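PDB 1VKO: inositol-3-phosphate synthase, which belongs to the myo-inositol-1-phosphate synthase family, whose Rossmann-type domain binds NAD, and is modelled here as a four-chain assembly. Local coordinates for residues Ile227-Asp230 with Ile231-Phe234; Leu309-Leu312 with Ala313-His316; Tyr463-Asp467 with Glu468-Phe472. All blocks are in the same frame, centred on the assembly; numbering follows the deposited sequence.

Contact 1: residues Ile227-Asp230 with Ile231-Phe234; sequences IRAD and IRKF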
ATOM      1  N   ILE A 227      33.642  -1.779 -35.189  1.00 23.05           N
ATOM      2  CA  ILE A 227      33.510  -2.419 -33.868  1.00 18.81           C
ATOM      3  C   ILE A 227      34.415  -3.639 -33.725  1.00 18.10           C
ATOM      4  O   ILE A 227      34.954  -3.872 -32.652  1.00 16.96           O
ATOM      5  CB  ILE A 227      32.076  -2.878 -33.629  1.00 15.62           C
ATOM      6  CG1 ILE A 227      31.091  -1.734 -33.888  1.00 13.69           C
ATOM      7  CG2 ILE A 227      31.952  -3.426 -32.207  1.00 12.46           C
ATOM      8  CD1 ILE A 227      31.170  -0.598 -32.899  1.00 22.81           C
ATOM      9  N   ARG A 228      34.521  -4.459 -34.777  1.00 19.30           N
ATOM     10  CA  ARG A 228      35.471  -5.570 -34.739  1.00 21.84           C
ATOM     11  C   ARG A 228      36.830  -4.977 -34.329  1.00 21.07           C
ATOM     12  O   ARG A 228      37.475  -5.465 -33.413  1.00 20.48           O
ATOM     13  CB  ARG A 228      35.571  -6.262 -36.100  1.00 20.82           C
ATOM     14  CG  ARG A 228      34.332  -7.051 -36.453  1.00 21.42           C
ATOM     15  CD  ARG A 228      34.500  -8.002 -37.602  1.00 18.80           C
ATOM     16  NE  ARG A 228      35.414  -9.080 -37.247  1.00 17.89           N
ATOM     17  CZ  ARG A 228      35.818 -10.027 -38.083  1.00 22.24           C
ATOM     18  NH1 ARG A 228      35.396 -10.050 -39.344  1.00 25.08           N
ATOM     19  NH2 ARG A 228      36.637 -10.969 -37.647  1.00 20.03           N
ATOM     20  N   ALA A 229      37.207  -3.884 -34.986  1.00 19.49           N
ATOM     21  CA  ALA A 229      38.505  -3.230 -34.770  1.00 22.67           C
ATOM     22  C   ALA A 229      38.640  -2.824 -33.322  1.00 21.36           C
ATOM     23  O   ALA A 229      39.710  -2.981 -32.722  1.00 22.14           O
ATOM     24  CB  ALA A 229      38.628  -2.005 -35.703  1.00 20.56           C
ATOM     25  N   ASP A 230      37.518  -2.375 -32.741  1.00 21.58           N
ATOM     26  CA  ASP A 230      37.448  -1.893 -31.350  1.00 19.77           C
ATOM     27  C   ASP A 230      37.695  -3.001 -30.361  1.00 18.94           C
ATOM     28  O   ASP A 230      38.361  -2.813 -29.342  1.00 19.60           O
ATOM     29  CB  ASP A 230      36.115  -1.196 -31.061  1.00 18.94           C
ATOM     30  CG  ASP A 230      36.044   0.231 -31.623  1.00 26.07           C
ATOM     31  OD1 ASP A 230      37.106   0.878 -31.880  1.00 31.89           O
ATOM     32  OD2 ASP A 230      34.955   0.815 -31.803  1.00 29.69           O
ATOM     33  N   ILE A 231      37.194  -4.180 -30.689  1.00 22.05           N
ATOM     34  CA  ILE A 231      37.296  -5.338 -29.802  1.00 23.96           C
ATOM     35  C   ILE A 231      38.699  -5.915 -29.775  1.00 26.98           C
ATOM     36  O   ILE A 231      39.230  -6.177 -28.696  1.00 28.10           O
ATOM     37  CB  ILE A 231      36.278  -6.415 -30.234  1.00 26.28           C
ATOM     38  CG1 ILE A 231      34.852  -5.921 -29.943  1.00 16.87           C
ATOM     39  CG2 ILE A 231      36.580  -7.753 -29.543  1.00 21.97           C
ATOM     40  CD1 ILE A 231      33.795  -6.745 -30.576  1.00 25.40           C
ATOM     41  N   ARG A 232      39.292  -6.109 -30.960  1.00 28.05           N
ATOM     42  CA  ARG A 232      40.621  -6.701 -31.070  1.00 29.01           C
ATOM     43  C   ARG A 232      41.651  -5.881 -30.328  1.00 27.66           C
ATOM     44  O   ARG A 232      42.528  -6.439 -29.685  1.00 27.39           O
ATOM     45  CB  ARG A 232      41.080  -6.787 -32.516  1.00 30.75           C
ATOM     46  CG  ARG A 232      40.304  -7.702 -33.391  1.00 31.05           C
ATOM     47  CD  ARG A 232      41.011  -7.955 -34.706  1.00 37.11           C
ATOM     48  NE  ARG A 232      40.123  -7.773 -35.863  1.00 43.00           N
ATOM     49  CZ  ARG A 232      40.030  -6.667 -36.594  1.00 28.77           C
ATOM     50  NH1 ARG A 232      40.769  -5.593 -36.324  1.00 39.50           N
ATOM     51  NH2 ARG A 232      39.198  -6.644 -37.615  1.00 42.66           N
ATOM     52  N   LYS A 233      41.548  -4.562 -30.437  1.00 28.62           N
ATOM     53  CA  LYS A 233      42.519  -3.665 -29.816  1.00 29.11           C
ATOM     54  C   LYS A 233      42.375  -3.676 -28.301  1.00 29.75           C
ATOM     55  O   LYS A 233      43.353  -3.569 -27.581  1.00 32.18           O
ATOM     56  CB  LYS A 233      42.367  -2.249 -30.379  1.00 32.00           C
ATOM     57  CG  LYS A 233      43.042  -1.158 -29.554  1.00 38.24           C
ATOM     58  CD  LYS A 233      42.842   0.195 -30.204  1.00 50.03           C
ATOM     59  CE  LYS A 233      42.922   1.302 -29.178  1.00 55.43           C
ATOM     60  NZ  LYS A 233      42.570   2.587 -29.830  1.00 64.04           N
ATOM     61  N   PHE A 234      41.143  -3.811 -27.825  1.00 27.48           N
ATOM     62  CA  PHE A 234      40.879  -3.901 -26.410  1.00 24.56           C
ATOM     63  C   PHE A 234      41.518  -5.193 -25.905  1.00 23.83           C
ATOM     64  O   PHE A 234      42.207  -5.191 -24.892  1.00 24.83           O
ATOM     65  CB  PHE A 234      39.345  -3.886 -26.192  1.00 22.62           C
ATOM     66  CG  PHE A 234      38.918  -3.970 -24.758  1.00 18.30           C
ATOM     67  CD1 PHE A 234      39.188  -2.942 -23.868  1.00 22.22           C
ATOM     68  CD2 PHE A 234      38.230  -5.087 -24.295  1.00 21.87           C
ATOM     69  CE1 PHE A 234      38.777  -3.037 -22.526  1.00 21.11           C
ATOM     70  CE2 PHE A 234      37.815  -5.185 -22.978  1.00 14.81           C
ATOM     71  CZ  PHE A 234      38.084  -4.157 -22.091  1.00 27.68           C
TER
HETATM   72  O   HOH W   1      39.574   1.974 -30.328  1.00 34.75           O
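Ile227 and Ile231 meet one turn apart on the buried side of helix 220-238, where CG2 of Ile227 lies 4.1 Å from CD1 of Ile231. The Ile231 side chain runs back along the helix: with CG1 beside its own backbone N (chi1 -69°), CG1 comes to 3.4 Å from Ile227 O. The backbone bonds are tightest here. Ile231 N donates to Ile227 O, and Arg232 N reaches Arg228 O at 3.1 Å in a nearly straight bond (169° at the hydrogen). In the next two residues, the bonds from Lys233 N to Ala229 O and from Phe234 N to Asp230 O are both weak at 3.3 Å. Strand 77-82 receives Ile231 and Phe234, while Ile227 packs on helix 281-291, so this side seats the helix against the parallel sheet of the Rossmann-type domain.

The solvent side, with exposed Ala229 and Lys233, is looser. Lys233 NZ and Asp230 OD1, 6.1 Å apart, do not pair directly but share a water that donates to the carboxylate and accepts from the amine. Asp230 OD2 is taken by Trp159.

A bend at chi3 (-131°) folds Arg232 back along the helix, and its guanidinium lays one face over Arg228 O and Ala229 N; NH2 stands 3.9 Å from Arg228 CB. Both arginines form salt bridges through NE to OE2 of Glu292. That shared carboxylate draws the two guanidinium groups together, Arg228 NE to Arg232 NH2 being 4.5 Å, probably balances their charge, and ties the helix to the chain just beyond helix 281-291.

Contact 2: residues Leu309-Leu312 with Ala313-His316; sequences LIEL and AERH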
ATOM      1  N   LEU A 309      21.592 -15.194 -35.663  1.00 26.75           N
ATOM      2  CA  LEU A 309      22.615 -14.879 -34.668  1.00 27.74           C
ATOM      3  C   LEU A 309      23.024 -16.066 -33.787  1.00 28.44           C
ATOM      4  O   LEU A 309      24.201 -16.371 -33.619  1.00 29.67           O
ATOM      5  CB  LEU A 309      22.184 -13.661 -33.824  1.00 27.05           C
ATOM      6  CG  LEU A 309      22.882 -12.464 -34.467  1.00 28.85           C
ATOM      7  CD1 LEU A 309      22.369 -11.075 -34.081  1.00 24.73           C
ATOM      8  CD2 LEU A 309      24.285 -12.610 -34.061  1.00 17.26           C
ATOM      9  N   ILE A 310      22.049 -16.737 -33.218  1.00 31.32           N
ATOM     10  CA  ILE A 310      22.337 -17.939 -32.470  1.00 32.89           C
ATOM     11  C   ILE A 310      23.168 -18.875 -33.348  1.00 35.50           C
ATOM     12  O   ILE A 310      24.304 -19.245 -32.973  1.00 37.05           O
ATOM     13  CB  ILE A 310      21.037 -18.578 -31.976  1.00 33.69           C
ATOM     14  CG1 ILE A 310      20.418 -17.702 -30.874  1.00 31.39           C
ATOM     15  CG2 ILE A 310      21.294 -20.007 -31.516  1.00 36.15           C
ATOM     16  CD1 ILE A 310      18.980 -18.046 -30.516  1.00 35.70           C
ATOM     17  N   GLU A 311      22.648 -19.217 -34.531  1.00 34.85           N
ATOM     18  CA  GLU A 311      23.423 -20.037 -35.475  1.00 35.54           C
ATOM     19  C   GLU A 311      24.873 -19.523 -35.662  1.00 33.06           C
ATOM     20  O   GLU A 311      25.816 -20.304 -35.727  1.00 35.22           O
ATOM     21  CB  GLU A 311      22.684 -20.169 -36.808  1.00 35.40           C
ATOM     22  CG  GLU A 311      23.353 -21.098 -37.798  1.00 42.82           C
ATOM     23  CD  GLU A 311      22.569 -21.262 -39.088  1.00 50.52           C
ATOM     24  OE1 GLU A 311      21.884 -20.318 -39.503  1.00 49.59           O
ATOM     25  OE2 GLU A 311      22.653 -22.346 -39.694  1.00 54.68           O
ATOM     26  N   LEU A 312      25.058 -18.214 -35.697  1.00 32.67           N
ATOM     27  CA  LEU A 312      26.395 -17.666 -35.934  1.00 32.58           C
ATOM     28  C   LEU A 312      27.277 -17.876 -34.710  1.00 33.10           C
ATOM     29  O   LEU A 312      28.466 -18.185 -34.817  1.00 30.46           O
ATOM     30  CB  LEU A 312      26.317 -16.179 -36.328  1.00 34.34           C
ATOM     31  CG  LEU A 312      27.616 -15.465 -36.773  1.00 34.81           C
ATOM     32  CD1 LEU A 312      28.167 -15.924 -38.149  1.00 20.21           C
ATOM     33  CD2 LEU A 312      27.411 -13.974 -36.755  1.00 10.62           C
ATOM     34  N   ALA A 313      26.678 -17.714 -33.531  1.00 32.75           N
ATOM     35  CA  ALA A 313      27.366 -18.040 -32.306  1.00 28.94           C
ATOM     36  C   ALA A 313      27.687 -19.545 -32.214  1.00 30.55           C
ATOM     37  O   ALA A 313      28.781 -19.907 -31.783  1.00 29.67           O
ATOM     38  CB  ALA A 313      26.556 -17.586 -31.127  1.00 26.89           C
ATOM     39  N   GLU A 314      26.743 -20.420 -32.591  1.00 33.91           N
ATOM     40  CA  GLU A 314      26.991 -21.880 -32.568  1.00 36.67           C
ATOM     41  C   GLU A 314      28.222 -22.182 -33.439  1.00 37.22           C
ATOM     42  O   GLU A 314      29.112 -22.930 -33.050  1.00 38.16           O
ATOM     43  CB  GLU A 314      25.770 -22.706 -33.066  1.00 37.16           C
ATOM     44  CG  GLU A 314      24.659 -23.028 -32.042  1.00 45.37           C
ATOM     45  CD  GLU A 314      23.296 -23.412 -32.676  1.00 53.21           C
ATOM     46  OE1 GLU A 314      23.115 -23.300 -33.920  1.00 55.02           O
ATOM     47  OE2 GLU A 314      22.371 -23.812 -31.923  1.00 53.68           O
ATOM     48  N   ARG A 315      28.258 -21.563 -34.612  1.00 38.39           N
ATOM     49  CA  ARG A 315      29.290 -21.807 -35.603  1.00 38.55           C
ATOM     50  C   ARG A 315      30.633 -21.254 -35.185  1.00 37.87           C
ATOM     51  O   ARG A 315      31.666 -21.736 -35.638  1.00 41.36           O
ATOM     52  CB  ARG A 315      28.876 -21.196 -36.935  1.00 38.01           C
ATOM     53  CG  ARG A 315      28.956 -22.179 -38.093  1.00 47.08           C
ATOM     54  CD  ARG A 315      28.174 -21.749 -39.319  1.00 44.70           C
ATOM     55  NE  ARG A 315      28.647 -20.461 -39.809  1.00 37.48           N
ATOM     56  CZ  ARG A 315      28.063 -19.795 -40.785  1.00 40.00           C
ATOM     57  NH1 ARG A 315      26.980 -20.319 -41.350  1.00 36.11           N
ATOM     58  NH2 ARG A 315      28.545 -18.614 -41.190  1.00 30.38           N
ATOM     59  N   HIS A 316      30.637 -20.252 -34.320  1.00 38.03           N
ATOM     60  CA  HIS A 316      31.898 -19.604 -33.936  1.00 38.42           C
ATOM     61  C   HIS A 316      32.382 -19.950 -32.532  1.00 38.17           C
ATOM     62  O   HIS A 316      33.421 -19.452 -32.084  1.00 37.37           O
ATOM     63  CB  HIS A 316      31.835 -18.089 -34.168  1.00 39.41           C
ATOM     64  CG  HIS A 316      32.198 -17.685 -35.560  1.00 36.20           C
ATOM     65  ND1 HIS A 316      31.309 -17.746 -36.613  1.00 37.64           N
ATOM     66  CD2 HIS A 316      33.362 -17.230 -36.081  1.00 41.98           C
ATOM     67  CE1 HIS A 316      31.904 -17.343 -37.723  1.00 22.39           C
ATOM     68  NE2 HIS A 316      33.150 -17.025 -37.427  1.00 44.73           N
TER
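Glu314 N donates to Ile310 O at 2.7 Å, the shortest hydrogen bond between 309-312 and 313-316, and Ala313 N to Leu309 O follows at 2.8 Å. Arg315 N continues the series to Glu311 O, so the three bonds repeat the i to i+4 pattern of a regular alpha helix. At His316 the pattern weakens: its N makes a weak bond to Leu312 O, with an angle of only 124° at the hydrogen, and also reaches Ala313 O at 3.2 Å. Leu312 O lies at the ring edge of His316 and accepts a second weak bond, from His316 ND1 at 3.4 Å, so one acceptor serves both the backbone and the side chain of the same residue.

Around this backbone frame the side chains lie along the helix. Leu312 and His316 run side by side in the same direction, and CD1 of Leu312 sits 3.9 Å from ND1 of His316. Leu312 CG is anti to the backbone N (chi1 -173°), which sends the isobutyl group along the flank that His316 also uses. The other branch of the packing is Ile310 with Glu314, where the Ile310 methyl CG2 approaches the Glu314 carboxylate atom OE2 to 4.0 Å. Glu311 turns outward and gives its OE1 to Ala265 N, at the start of helix 265-273, which also touches Leu312 and Arg315. Leu309 and His316 pack on helix 281-291.

Helix 307-316 is the crossover of the beta-alpha-beta unit between strands 295-298 and 320-321. The doubled, weak bonding at Leu312 O implies that the His316 imidazole supplements a poor i+4 backbone bond with a second weak one.

Contact 3: residues Tyr463-Asp467 with Glu468-Phe472; sequences YKVDD and EYKPF
Glu468 opens the return arm of a beta hairpin joining strands 461-464 and 469-470: its O accepts from Val465 N at 3.2 Å, closing the turn through Asp466 and Asp467.

Tyr469 pairs with Lys464 at a non-hydrogen-bonded position of the antiparallel ladder. Lys464 CG lies over one face of the Tyr469 ring, a CH-pi contact 3.7 Å from the ring centroid and 25° off the normal. Beyond it the extended lysine carries NZ to a salt bridge with Asp467 OD1. The phenol OH is bonded to Ser67 OG on the adjoining strand 56-71, and Lys69 of that strand makes a cation-pi contact with the ring.

Lys470 and Tyr463 form the hydrogen-bonded pair: Tyr463 N to Lys470 O is 2.8 Å, and Lys470 N returns to Tyr463 O. With CG beside its backbone N (chi1 -77°), the Lys470 chain crosses Val465, CG lying 3.9 Å from Val465 CG2.

Pro471 contributes its carbonyl, whose O sits at the Tyr463 ring edge. Phe472 then meets that ring obliquely, Phe472 CD1 lying 4.0 Å from Tyr463 CD1; the second subunit packs here, Phe526 of that subunit standing edge-to-face to Phe472 and its Gln528 N bonding to Tyr463 OH. One water joins Tyr463 to Pro471, lying 2.6 Å from Tyr463 OH and donating to Pro471 O.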
ATOM      1  N   TYR A 463      32.499 -30.924 -20.929  1.00 32.54           N
ATOM      2  CA  TYR A 463      31.992 -32.231 -20.495  1.00 33.04           C
ATOM      3  C   TYR A 463      32.165 -33.270 -21.615  1.00 34.00           C
ATOM      4  O   TYR A 463      32.311 -32.917 -22.775  1.00 34.59           O
ATOM      5  CB  TYR A 463      30.511 -32.113 -20.072  1.00 32.24           C
ATOM      6  CG  TYR A 463      29.579 -31.891 -21.238  1.00 27.84           C
ATOM      7  CD1 TYR A 463      29.557 -30.673 -21.915  1.00 21.08           C
ATOM      8  CD2 TYR A 463      28.750 -32.906 -21.684  1.00 22.87           C
ATOM      9  CE1 TYR A 463      28.735 -30.471 -22.996  1.00 22.15           C
ATOM     10  CE2 TYR A 463      27.903 -32.713 -22.773  1.00 24.88           C
ATOM     11  CZ  TYR A 463      27.898 -31.494 -23.429  1.00 21.82           C
ATOM     12  OH  TYR A 463      27.065 -31.285 -24.527  1.00 23.36           O
ATOM     13  N   LYS A 464      32.151 -34.549 -21.282  1.00 36.24           N
ATOM     14  CA  LYS A 464      32.375 -35.552 -22.308  1.00 38.65           C
ATOM     15  C   LYS A 464      31.152 -35.769 -23.176  1.00 40.35           C
ATOM     16  O   LYS A 464      30.106 -36.213 -22.703  1.00 37.82           O
ATOM     17  CB  LYS A 464      32.836 -36.884 -21.709  1.00 38.38           C
ATOM     18  CG  LYS A 464      34.314 -37.184 -21.915  1.00 39.78           C
ATOM     19  CD  LYS A 464      34.622 -38.660 -21.712  1.00 35.08           C
ATOM     20  CE  LYS A 464      35.925 -39.021 -22.390  1.00 43.14           C
ATOM     21  NZ  LYS A 464      36.521 -40.287 -21.869  1.00 47.03           N
ATOM     22  N   VAL A 465      31.286 -35.462 -24.458  1.00 45.61           N
ATOM     23  CA  VAL A 465      30.271 -35.917 -25.397  1.00 50.69           C
ATOM     24  C   VAL A 465      30.608 -37.347 -25.859  1.00 55.71           C
ATOM     25  O   VAL A 465      29.999 -38.294 -25.350  1.00 59.91           O
ATOM     26  CB  VAL A 465      29.974 -34.914 -26.524  1.00 50.18           C
ATOM     27  CG1 VAL A 465      29.043 -35.525 -27.557  1.00 47.94           C
ATOM     28  CG2 VAL A 465      29.334 -33.674 -25.933  1.00 45.54           C
ATOM     29  N   ASP A 466      31.584 -37.532 -26.745  1.00 56.61           N
ATOM     30  CA  ASP A 466      31.894 -38.889 -27.194  1.00 59.57           C
ATOM     31  C   ASP A 466      33.388 -39.176 -27.218  1.00 60.73           C
ATOM     32  O   ASP A 466      33.940 -39.478 -28.279  1.00 62.53           O
ATOM     33  CB  ASP A 466      31.267 -39.168 -28.585  1.00 60.56           C
ATOM     34  CG  ASP A 466      30.060 -40.116 -28.525  1.00 60.18           C
ATOM     35  OD1 ASP A 466      30.118 -41.112 -27.769  1.00 61.23           O
ATOM     36  OD2 ASP A 466      29.022 -39.956 -29.213  1.00 49.43           O
ATOM     37  N   ASP A 467      34.038 -39.105 -26.059  1.00 60.81           N
ATOM     38  CA  ASP A 467      35.509 -39.285 -25.955  1.00 62.39           C
ATOM     39  C   ASP A 467      36.336 -38.001 -26.174  1.00 61.80           C
ATOM     40  O   ASP A 467      37.540 -37.978 -25.867  1.00 63.40           O
ATOM     41  CB  ASP A 467      36.050 -40.427 -26.850  1.00 63.54           C
ATOM     42  CG  ASP A 467      35.954 -41.804 -26.189  1.00 67.47           C
ATOM     43  OD1 ASP A 467      36.272 -41.938 -24.980  1.00 70.00           O
ATOM     44  OD2 ASP A 467      35.576 -42.820 -26.814  1.00 68.06           O
ATOM     45  N   GLU A 468      35.700 -36.955 -26.709  1.00 59.20           N
ATOM     46  CA  GLU A 468      36.286 -35.610 -26.703  1.00 56.95           C
ATOM     47  C   GLU A 468      35.438 -34.724 -25.796  1.00 52.87           C
ATOM     48  O   GLU A 468      34.267 -35.014 -25.540  1.00 52.14           O
ATOM     49  CB  GLU A 468      36.406 -35.016 -28.119  1.00 58.17           C
ATOM     50  CG  GLU A 468      37.293 -35.819 -29.083  1.00 65.34           C
ATOM     51  CD  GLU A 468      38.767 -35.394 -29.109  1.00 67.63           C
ATOM     52  OE1 GLU A 468      39.105 -34.423 -29.828  1.00 66.33           O
ATOM     53  OE2 GLU A 468      39.603 -36.055 -28.447  1.00 62.09           O
ATOM     54  N   TYR A 469      36.040 -33.659 -25.287  1.00 49.17           N
ATOM     55  CA  TYR A 469      35.343 -32.772 -24.376  1.00 46.17           C
ATOM     56  C   TYR A 469      34.758 -31.610 -25.129  1.00 45.83           C
ATOM     57  O   TYR A 469      35.401 -31.067 -26.036  1.00 46.14           O
ATOM     58  CB  TYR A 469      36.282 -32.283 -23.280  1.00 45.48           C
ATOM     59  CG  TYR A 469      36.399 -33.291 -22.174  1.00 43.12           C
ATOM     60  CD1 TYR A 469      37.126 -34.472 -22.352  1.00 36.71           C
ATOM     61  CD2 TYR A 469      35.754 -33.091 -20.960  1.00 40.71           C
ATOM     62  CE1 TYR A 469      37.216 -35.409 -21.345  1.00 32.73           C
ATOM     63  CE2 TYR A 469      35.843 -34.024 -19.951  1.00 35.63           C
ATOM     64  CZ  TYR A 469      36.573 -35.173 -20.153  1.00 36.19           C
ATOM     65  OH  TYR A 469      36.666 -36.086 -19.146  1.00 48.86           O
ATOM     66  N   LYS A 470      33.536 -31.237 -24.750  1.00 43.64           N
ATOM     67  CA  LYS A 470      32.789 -30.171 -25.421  1.00 41.68           C
ATOM     68  C   LYS A 470      32.313 -29.120 -24.411  1.00 40.35           C
ATOM     69  O   LYS A 470      32.082 -29.462 -23.249  1.00 39.99           O
ATOM     70  CB  LYS A 470      31.610 -30.764 -26.211  1.00 41.53           C
ATOM     71  CG  LYS A 470      32.033 -31.436 -27.556  1.00 45.65           C
ATOM     72  CD  LYS A 470      30.849 -32.020 -28.372  1.00 56.04           C
ATOM     73  CE  LYS A 470      29.691 -31.002 -28.611  1.00 62.89           C
ATOM     74  NZ  LYS A 470      28.365 -31.618 -28.973  1.00 53.22           N
ATOM     75  N   PRO A 471      32.212 -27.848 -24.833  1.00 39.63           N
ATOM     76  CA  PRO A 471      31.534 -26.813 -24.033  1.00 36.71           C
ATOM     77  C   PRO A 471      30.010 -26.950 -24.054  1.00 36.30           C
ATOM     78  O   PRO A 471      29.441 -27.558 -24.961  1.00 35.30           O
ATOM     79  CB  PRO A 471      31.918 -25.525 -24.751  1.00 35.58           C
ATOM     80  CG  PRO A 471      32.070 -25.944 -26.185  1.00 39.16           C
ATOM     81  CD  PRO A 471      32.755 -27.291 -26.095  1.00 37.87           C
ATOM     82  N   PHE A 472      29.348 -26.365 -23.067  1.00 36.29           N
ATOM     83  CA  PHE A 472      27.881 -26.233 -23.099  1.00 35.63           C
ATOM     84  C   PHE A 472      27.352 -25.597 -24.412  1.00 35.48           C
ATOM     85  O   PHE A 472      28.115 -24.970 -25.153  1.00 35.97           O
ATOM     86  CB  PHE A 472      27.445 -25.406 -21.893  1.00 35.47           C
ATOM     87  CG  PHE A 472      27.794 -26.035 -20.553  1.00 38.94           C
ATOM     88  CD1 PHE A 472      27.847 -27.427 -20.399  1.00 43.50           C
ATOM     89  CD2 PHE A 472      28.003 -25.230 -19.428  1.00 44.34           C
ATOM     90  CE1 PHE A 472      28.132 -28.013 -19.154  1.00 39.97           C
ATOM     91  CE2 PHE A 472      28.293 -25.799 -18.175  1.00 45.01           C
ATOM     92  CZ  PHE A 472      28.363 -27.204 -18.044  1.00 44.25           C
TER
HETATM   93  O   HOH W   2      27.421 -29.057 -25.798  1.00 27.51           O

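The three contacts follow one another along the chain without touching. Contacts 1 and 2 belong to helices beside the parallel, Rossmann-type sheet, and both pack on helix 281-291; their centres are about 19 Å apart and their nearest atoms about 7 Å. Contact 3 lies on the separate antiparallel sheet, where it reaches the second subunit; its centre is about 18 Å from that of contact 2 and about 31 Å from that of contact 1. Contact 2 touches the loop that directly follows contact 3: Ile310 on Val475, Glu314 on His473 and Ser474. Contact 1 is near the bound NAD, with the Ile227 side chain about 8 Å from it, too far for direct contact.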